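Local structure of adhesion G-protein coupled receptor G6 (Danio rerio, 6V55) at residues K534-V548 with D574-A586. The protein is an adhesion G-protein coupled receptor linked to myelination, whose calcium-binding extracellular region probably takes part in cell adhesion and signalling. Residues are numbered along the deposited sequence; the frame is centred on the assembly and turned at random.
Sequences KEELTQVVTKVMELV and DAQKDASETALKA
Val541 lays its CG1 methyl over the backbone of helix 573-593, 3.3 Å from Ala579 O and 3.4 Å from Ala583 N. CG1 stands anti to the backbone N (chi1 165°), and it also meets the methyls of Ala579, Thr582 and Ala583. Thr582 answers with its CG2, which touches Val541 O and Met545 CB. Met545 bends at chi2 and again at chi3, bringing SD to 3.9 Å from Ala586 CB and CE to 3.3 Å from Thr582 O. Ala575, Ala579, Ala583 and Ala586 allow the close axis spacing of 8.5 Å. The helices run nearly parallel, at an angle of 16°. Near the start of helix 534-550, Lys534 rests CB on Ala575 and lays CE against Asp574 O. It then curls back, so that NZ makes a long salt bridge of 3.5 Å to Asp578 OD1. With an alanine in place of Lys534, Asp578 would probably lose this charged mate and the carbonyl of Asp574 its cover. A water bound to Thr542 OG1 reaches Thr582 OG1 weakly. Helix 555-568 packs on Val544 and Val548, consistent with the helical part of a GAIN domain. No direct hydrogen bond joins the two segments, so their hold rests mainly on apolar fit, with one loose ion pair at the edge.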
ATOM      1  N   LYS A 534       9.404  -4.534 -27.633  1.00 48.52           N
ATOM      2  CA  LYS A 534      10.040  -5.401 -28.613  1.00 41.49           C
ATOM      3  C   LYS A 534      11.558  -5.299 -28.532  1.00 38.57           C
ATOM      4  O   LYS A 534      12.238  -6.299 -28.761  1.00 44.65           O
ATOM      5  CB  LYS A 534       9.510  -5.090 -30.024  1.00 44.00           C
ATOM      6  CG  LYS A 534      10.246  -4.051 -30.869  1.00 50.35           C
ATOM      7  CD  LYS A 534      10.078  -4.283 -32.376  1.00 54.26           C
ATOM      8  CE  LYS A 534      10.777  -5.561 -32.844  1.00 59.11           C
ATOM      9  NZ  LYS A 534      12.255  -5.570 -32.583  1.00 61.64           N
ATOM     10  N   GLU A 535      12.098  -4.161 -28.092  1.00 32.77           N
ATOM     11  CA  GLU A 535      13.542  -4.045 -27.974  1.00 34.68           C
ATOM     12  C   GLU A 535      14.073  -4.713 -26.715  1.00 31.09           C
ATOM     13  O   GLU A 535      15.206  -5.195 -26.735  1.00 31.80           O
ATOM     14  CB  GLU A 535      13.983  -2.580 -28.036  1.00 46.82           C
ATOM     15  CG  GLU A 535      13.478  -1.807 -29.275  1.00 59.43           C
ATOM     16  CD  GLU A 535      12.126  -1.118 -29.059  1.00 69.64           C
ATOM     17  OE1 GLU A 535      11.451  -0.798 -30.069  1.00 66.64           O
ATOM     18  OE2 GLU A 535      11.759  -0.883 -27.877  1.00 78.22           O
ATOM     19  N   GLU A 536      13.285  -4.779 -25.630  1.00 30.33           N
ATOM     20  CA  GLU A 536      13.719  -5.539 -24.454  1.00 27.53           C
ATOM     21  C   GLU A 536      13.676  -7.033 -24.721  1.00 27.48           C
ATOM     22  O   GLU A 536      14.530  -7.781 -24.228  1.00 27.91           O
ATOM     23  CB  GLU A 536      12.836  -5.226 -23.256  1.00 30.73           C
ATOM     24  CG  GLU A 536      13.437  -4.251 -22.272  1.00 34.96           C
ATOM     25  CD  GLU A 536      12.378  -3.470 -21.499  1.00 39.57           C
ATOM     26  OE1 GLU A 536      11.173  -3.819 -21.616  1.00 40.76           O
ATOM     27  OE2 GLU A 536      12.754  -2.478 -20.818  1.00 38.74           O
ATOM     28  N   LEU A 537      12.711  -7.465 -25.530  1.00 26.11           N
ATOM     29  CA  LEU A 537      12.504  -8.879 -25.800  1.00 23.52           C
ATOM     30  C   LEU A 537      13.641  -9.482 -26.622  1.00 28.97           C
ATOM     31  O   LEU A 537      14.071 -10.608 -26.342  1.00 33.61           O
ATOM     32  CB  LEU A 537      11.171  -9.050 -26.509  1.00 16.88           C
ATOM     33  CG  LEU A 537      10.664 -10.469 -26.560  1.00 26.82           C
ATOM     34  CD1 LEU A 537       9.272 -10.458 -26.025  1.00 30.31           C
ATOM     35  CD2 LEU A 537      10.688 -10.983 -27.976  1.00 26.05           C
ATOM     36  N   THR A 538      14.158  -8.757 -27.631  1.00 29.63           N
ATOM     37  CA  THR A 538      15.306  -9.301 -28.359  1.00 29.65           C
ATOM     38  C   THR A 538      16.591  -9.227 -27.530  1.00 31.65           C
ATOM     39  O   THR A 538      17.515 -10.011 -27.778  1.00 35.09           O
ATOM     40  CB  THR A 538      15.503  -8.630 -29.745  1.00 25.44           C
ATOM     41  OG1 THR A 538      16.249  -7.409 -29.633  1.00 24.77           O
ATOM     42  CG2 THR A 538      14.163  -8.360 -30.451  1.00 18.34           C
ATOM     43  N   GLN A 539      16.650  -8.365 -26.508  1.00 27.06           N
ATOM     44  CA  GLN A 539      17.801  -8.394 -25.618  1.00 27.21           C
ATOM     45  C   GLN A 539      17.726  -9.530 -24.617  1.00 28.63           C
ATOM     46  O   GLN A 539      18.769 -10.025 -24.172  1.00 33.20           O
ATOM     47  CB  GLN A 539      17.928  -7.083 -24.862  1.00 31.29           C
ATOM     48  CG  GLN A 539      18.226  -5.948 -25.753  1.00 31.90           C
ATOM     49  CD  GLN A 539      17.944  -4.660 -25.076  1.00 34.46           C
ATOM     50  OE1 GLN A 539      18.080  -4.549 -23.858  1.00 38.83           O
ATOM     51  NE2 GLN A 539      17.522  -3.672 -25.846  1.00 34.87           N
ATOM     52  N   VAL A 540      16.520  -9.938 -24.226  1.00 24.95           N
ATOM     53  CA  VAL A 540      16.412 -11.094 -23.348  1.00 20.52           C
ATOM     54  C   VAL A 540      16.753 -12.366 -24.125  1.00 21.10           C
ATOM     55  O   VAL A 540      17.478 -13.237 -23.631  1.00 27.69           O
ATOM     56  CB  VAL A 540      15.013 -11.128 -22.698  1.00 16.64           C
ATOM     57  CG1 VAL A 540      14.802 -12.372 -21.938  1.00 16.22           C
ATOM     58  CG2 VAL A 540      14.853  -9.959 -21.724  1.00 18.50           C
ATOM     59  N   VAL A 541      16.355 -12.432 -25.394  1.00 16.47           N
ATOM     60  CA  VAL A 541      16.563 -13.654 -26.161  1.00 16.46           C
ATOM     61  C   VAL A 541      18.016 -13.755 -26.653  1.00 20.06           C
ATOM     62  O   VAL A 541      18.556 -14.862 -26.808  1.00 27.68           O
ATOM     63  CB  VAL A 541      15.475 -13.692 -27.260  1.00 17.18           C
ATOM     64  CG1 VAL A 541      15.741 -14.666 -28.338  1.00 17.76           C
ATOM     65  CG2 VAL A 541      14.137 -14.059 -26.620  1.00 18.52           C
ATOM     66  N   THR A 542      18.719 -12.626 -26.775  1.00 19.63           N
ATOM     67  CA  THR A 542      20.158 -12.708 -27.044  1.00 24.47           C
ATOM     68  C   THR A 542      20.939 -13.208 -25.826  1.00 25.30           C
ATOM     69  O   THR A 542      21.774 -14.118 -25.960  1.00 23.01           O
ATOM     70  CB  THR A 542      20.678 -11.360 -27.536  1.00 28.85           C
ATOM     71  OG1 THR A 542      20.095 -11.093 -28.823  1.00 33.13           O
ATOM     72  CG2 THR A 542      22.191 -11.367 -27.683  1.00 29.05           C
ATOM     73  N   LYS A 543      20.613 -12.694 -24.625  1.00 23.79           N
ATOM     74  CA  LYS A 543      21.244 -13.157 -23.385  1.00 20.84           C
ATOM     75  C   LYS A 543      20.936 -14.629 -23.068  1.00 21.89           C
ATOM     76  O   LYS A 543      21.826 -15.344 -22.585  1.00 26.44           O
ATOM     77  CB  LYS A 543      20.816 -12.272 -22.216  1.00 18.61           C
ATOM     78  CG  LYS A 543      21.630 -12.502 -20.949  1.00 19.52           C
ATOM     79  CD  LYS A 543      23.126 -12.344 -21.208  1.00 22.62           C
ATOM     80  CE  LYS A 543      23.473 -10.858 -21.363  1.00 24.22           C
ATOM     81  NZ  LYS A 543      24.870 -10.586 -21.820  1.00 24.31           N
ATOM     82  N   VAL A 544      19.715 -15.101 -23.376  1.00 16.32           N
ATOM     83  CA  VAL A 544      19.371 -16.519 -23.242  1.00 16.24           C
ATOM     84  C   VAL A 544      20.213 -17.373 -24.188  1.00 16.29           C
ATOM     85  O   VAL A 544      20.678 -18.454 -23.807  1.00 18.59           O
ATOM     86  CB  VAL A 544      17.856 -16.711 -23.471  1.00 16.17           C
ATOM     87  CG1 VAL A 544      17.458 -18.159 -23.755  1.00 16.12           C
ATOM     88  CG2 VAL A 544      17.117 -16.245 -22.274  1.00 16.22           C
ATOM     89  N   MET A 545      20.520 -16.855 -25.384  1.00 16.40           N
ATOM     90  CA  MET A 545      21.406 -17.574 -26.301  1.00 16.94           C
ATOM     91  C   MET A 545      22.843 -17.633 -25.786  1.00 19.57           C
ATOM     92  O   MET A 545      23.510 -18.667 -25.926  1.00 25.59           O
ATOM     93  CB  MET A 545      21.376 -16.929 -27.683  1.00 23.57           C
ATOM     94  CG  MET A 545      22.254 -17.619 -28.736  1.00 30.73           C
ATOM     95  SD  MET A 545      21.855 -19.374 -28.961  1.00 36.26           S
ATOM     96  CE  MET A 545      20.845 -19.098 -30.382  1.00 36.92           C
ATOM     97  N   GLU A 546      23.324 -16.553 -25.157  1.00 18.44           N
ATOM     98  CA  GLU A 546      24.655 -16.580 -24.559  1.00 23.58           C
ATOM     99  C   GLU A 546      24.701 -17.541 -23.380  1.00 25.87           C
ATOM    100  O   GLU A 546      25.668 -18.303 -23.220  1.00 28.64           O
ATOM    101  CB  GLU A 546      25.056 -15.177 -24.109  1.00 28.47           C
ATOM    102  CG  GLU A 546      25.066 -14.126 -25.212  1.00 37.08           C
ATOM    103  CD  GLU A 546      25.308 -12.712 -24.667  1.00 46.51           C
ATOM    104  OE1 GLU A 546      25.213 -11.736 -25.456  1.00 48.22           O
ATOM    105  OE2 GLU A 546      25.591 -12.580 -23.447  1.00 48.42           O
ATOM    106  N   LEU A 547      23.617 -17.558 -22.604  1.00 22.11           N
ATOM    107  CA  LEU A 547      23.489 -18.430 -21.455  1.00 21.55           C
ATOM    108  C   LEU A 547      23.461 -19.890 -21.864  1.00 24.29           C
ATOM    109  O   LEU A 547      24.106 -20.716 -21.221  1.00 33.88           O
ATOM    110  CB  LEU A 547      22.214 -18.075 -20.701  1.00 21.19           C
ATOM    111  CG  LEU A 547      21.955 -18.726 -19.354  1.00 21.27           C
ATOM    112  CD1 LEU A 547      21.463 -17.661 -18.433  1.00 23.21           C
ATOM    113  CD2 LEU A 547      20.941 -19.838 -19.440  1.00 19.23           C
ATOM    114  N   VAL A 548      22.709 -20.231 -22.910  1.00 20.66           N
ATOM    115  CA  VAL A 548      22.581 -21.636 -23.289  1.00 16.33           C
ATOM    116  C   VAL A 548      23.890 -22.124 -23.910  1.00 26.69           C
ATOM    117  O   VAL A 548      24.303 -23.267 -23.695  1.00 25.31           O
ATOM    118  CB  VAL A 548      21.349 -21.805 -24.206  1.00 16.24           C
ATOM    119  CG1 VAL A 548      21.302 -23.162 -24.901  1.00 16.22           C
ATOM    120  CG2 VAL A 548      20.087 -21.649 -23.398  1.00 16.15           C
ATOM    121  N   ASP A 574       4.844  -8.729 -33.592  1.00 42.03           N
ATOM    122  CA  ASP A 574       5.962  -7.890 -34.004  1.00 46.59           C
ATOM    123  C   ASP A 574       7.104  -7.906 -32.995  1.00 44.70           C
ATOM    124  O   ASP A 574       8.255  -7.656 -33.380  1.00 44.27           O
ATOM    125  CB  ASP A 574       5.485  -6.459 -34.263  1.00 54.95           C
ATOM    126  CG  ASP A 574       5.288  -6.180 -35.747  1.00 62.79           C
ATOM    127  OD1 ASP A 574       5.085  -7.167 -36.498  1.00 64.43           O
ATOM    128  OD2 ASP A 574       5.328  -4.991 -36.156  1.00 65.38           O
ATOM    129  N   ALA A 575       6.822  -8.228 -31.730  1.00 45.24           N
ATOM    130  CA  ALA A 575       7.891  -8.338 -30.743  1.00 44.79           C
ATOM    131  C   ALA A 575       8.725  -9.597 -30.960  1.00 44.60           C
ATOM    132  O   ALA A 575       9.960  -9.556 -30.871  1.00 45.81           O
ATOM    133  CB  ALA A 575       7.301  -8.316 -29.334  1.00 43.54           C
ATOM    134  N   GLN A 576       8.067 -10.710 -31.285  1.00 41.16           N
ATOM    135  CA  GLN A 576       8.768 -11.972 -31.467  1.00 39.55           C
ATOM    136  C   GLN A 576       9.595 -12.005 -32.743  1.00 42.57           C
ATOM    137  O   GLN A 576      10.614 -12.707 -32.764  1.00 42.47           O
ATOM    138  CB  GLN A 576       7.782 -13.137 -31.511  1.00 35.40           C
ATOM    139  CG  GLN A 576       6.812 -13.179 -30.393  1.00 27.90           C
ATOM    140  CD  GLN A 576       5.872 -14.354 -30.505  1.00 25.63           C
ATOM    141  OE1 GLN A 576       6.302 -15.491 -30.719  1.00 26.11           O
ATOM    142  NE2 GLN A 576       4.579 -14.093 -30.345  1.00 26.29           N
ATOM    143  N   LYS A 577       9.183 -11.248 -33.788  1.00 44.12           N
ATOM    144  CA  LYS A 577       9.681 -11.431 -35.160  1.00 42.65           C
ATOM    145  C   LYS A 577      11.178 -11.174 -35.287  1.00 42.67           C
ATOM    146  O   LYS A 577      11.883 -11.944 -35.947  1.00 43.13           O
ATOM    147  CB  LYS A 577       8.914 -10.531 -36.137  1.00 44.57           C
ATOM    148  CG  LYS A 577       8.971 -11.034 -37.599  1.00 53.01           C
ATOM    149  CD  LYS A 577       8.021 -10.274 -38.565  1.00 59.50           C
ATOM    150  CE  LYS A 577       8.373  -8.784 -38.749  1.00 60.54           C
ATOM    151  NZ  LYS A 577       9.144  -8.503 -40.010  1.00 59.26           N
ATOM    152  N   ASP A 578      11.693 -10.179 -34.579  1.00 46.33           N
ATOM    153  CA  ASP A 578      13.125  -9.928 -34.589  1.00 50.43           C
ATOM    154  C   ASP A 578      13.910 -10.909 -33.722  1.00 44.22           C
ATOM    155  O   ASP A 578      15.082 -11.164 -34.011  1.00 45.37           O
ATOM    156  CB  ASP A 578      13.384  -8.490 -34.138  1.00 60.69           C
ATOM    157  CG  ASP A 578      13.357  -7.509 -35.290  1.00 67.77           C
ATOM    158  OD1 ASP A 578      14.178  -6.560 -35.272  1.00 72.35           O
ATOM    159  OD2 ASP A 578      12.532  -7.705 -36.218  1.00 67.68           O
ATOM    160  N   ALA A 579      13.302 -11.473 -32.679  1.00 38.24           N
ATOM    161  CA  ALA A 579      14.011 -12.362 -31.766  1.00 31.04           C
ATOM    162  C   ALA A 579      13.764 -13.844 -32.014  1.00 24.14           C
ATOM    163  O   ALA A 579      14.361 -14.664 -31.309  1.00 24.05           O
ATOM    164  CB  ALA A 579      13.634 -12.050 -30.316  1.00 29.24           C
ATOM    165  N   SER A 580      12.909 -14.212 -32.982  1.00 18.80           N
ATOM    166  CA  SER A 580      12.394 -15.581 -33.045  1.00 21.13           C
ATOM    167  C   SER A 580      13.452 -16.576 -33.503  1.00 22.84           C
ATOM    168  O   SER A 580      13.468 -17.717 -33.027  1.00 27.19           O
ATOM    169  CB  SER A 580      11.168 -15.672 -33.959  1.00 24.75           C
ATOM    170  OG  SER A 580      11.500 -15.488 -35.323  1.00 29.26           O
ATOM    171  N   GLU A 581      14.361 -16.164 -34.388  1.00 21.69           N
ATOM    172  CA  GLU A 581      15.351 -17.115 -34.883  1.00 21.61           C
ATOM    173  C   GLU A 581      16.413 -17.414 -33.826  1.00 20.34           C
ATOM    174  O   GLU A 581      16.882 -18.550 -33.723  1.00 19.75           O
ATOM    175  CB  GLU A 581      15.986 -16.603 -36.169  1.00 20.28           C
ATOM    176  CG  GLU A 581      16.801 -17.661 -36.883  1.00 25.03           C
ATOM    177  CD  GLU A 581      17.786 -17.090 -37.882  1.00 32.88           C
ATOM    178  OE1 GLU A 581      17.836 -15.844 -38.053  1.00 36.85           O
ATOM    179  OE2 GLU A 581      18.502 -17.903 -38.508  1.00 33.69           O
ATOM    180  N   THR A 582      16.763 -16.428 -33.000  1.00 20.73           N
ATOM    181  CA  THR A 582      17.645 -16.692 -31.867  1.00 18.98           C
ATOM    182  C   THR A 582      16.951 -17.568 -30.822  1.00 16.79           C
ATOM    183  O   THR A 582      17.553 -18.529 -30.313  1.00 15.05           O
ATOM    184  CB  THR A 582      18.100 -15.362 -31.272  1.00 22.13           C
ATOM    185  OG1 THR A 582      18.862 -14.635 -32.252  1.00 26.44           O
ATOM    186  CG2 THR A 582      18.933 -15.561 -30.046  1.00 22.91           C
ATOM    187  N   ALA A 583      15.660 -17.289 -30.562  1.00 14.47           N
ATOM    188  CA  ALA A 583      14.856 -18.066 -29.617  1.00 12.58           C
ATOM    189  C   ALA A 583      14.707 -19.505 -30.063  1.00 16.23           C
ATOM    190  O   ALA A 583      14.866 -20.421 -29.249  1.00 21.25           O
ATOM    191  CB  ALA A 583      13.468 -17.445 -29.460  1.00 14.10           C
ATOM    192  N   LEU A 584      14.447 -19.710 -31.356  1.00 16.95           N
ATOM    193  CA  LEU A 584      14.322 -21.056 -31.895  1.00 15.08           C
ATOM    194  C   LEU A 584      15.646 -21.793 -31.841  1.00 17.89           C
ATOM    195  O   LEU A 584      15.685 -22.957 -31.430  1.00 18.49           O
ATOM    196  CB  LEU A 584      13.827 -21.006 -33.330  1.00 15.08           C
ATOM    197  CG  LEU A 584      12.319 -20.813 -33.421  1.00 20.36           C
ATOM    198  CD1 LEU A 584      11.928 -20.721 -34.914  1.00 18.24           C
ATOM    199  CD2 LEU A 584      11.554 -21.903 -32.665  1.00 12.14           C
ATOM    200  N   LYS A 585      16.743 -21.103 -32.176  1.00 17.83           N
ATOM    201  CA  LYS A 585      18.052 -21.743 -32.175  1.00 15.92           C
ATOM    202  C   LYS A 585      18.551 -21.999 -30.755  1.00 16.39           C
ATOM    203  O   LYS A 585      19.217 -23.016 -30.526  1.00 15.75           O
ATOM    204  CB  LYS A 585      19.046 -20.906 -32.996  1.00 11.95           C
ATOM    205  CG  LYS A 585      18.904 -21.046 -34.512  1.00 12.39           C
ATOM    206  CD  LYS A 585      19.678 -19.969 -35.249  1.00 14.95           C
ATOM    207  CE  LYS A 585      20.074 -20.412 -36.657  1.00 21.16           C
ATOM    208  NZ  LYS A 585      21.053 -19.476 -37.299  1.00 20.77           N
ATOM    209  N   ALA A 586      18.167 -21.155 -29.779  1.00 20.36           N
ATOM    210  CA  ALA A 586      18.571 -21.380 -28.384  1.00 17.21           C
ATOM    211  C   ALA A 586      17.822 -22.529 -27.721  1.00 18.55           C
ATOM    212  O   ALA A 586      18.408 -23.242 -26.894  1.00 23.12           O
ATOM    213  CB  ALA A 586      18.356 -20.127 -27.541  1.00 13.33           C
TER
HETATM  214  O   HOH W   1      21.272 -12.457 -30.974  1.00 29.38           O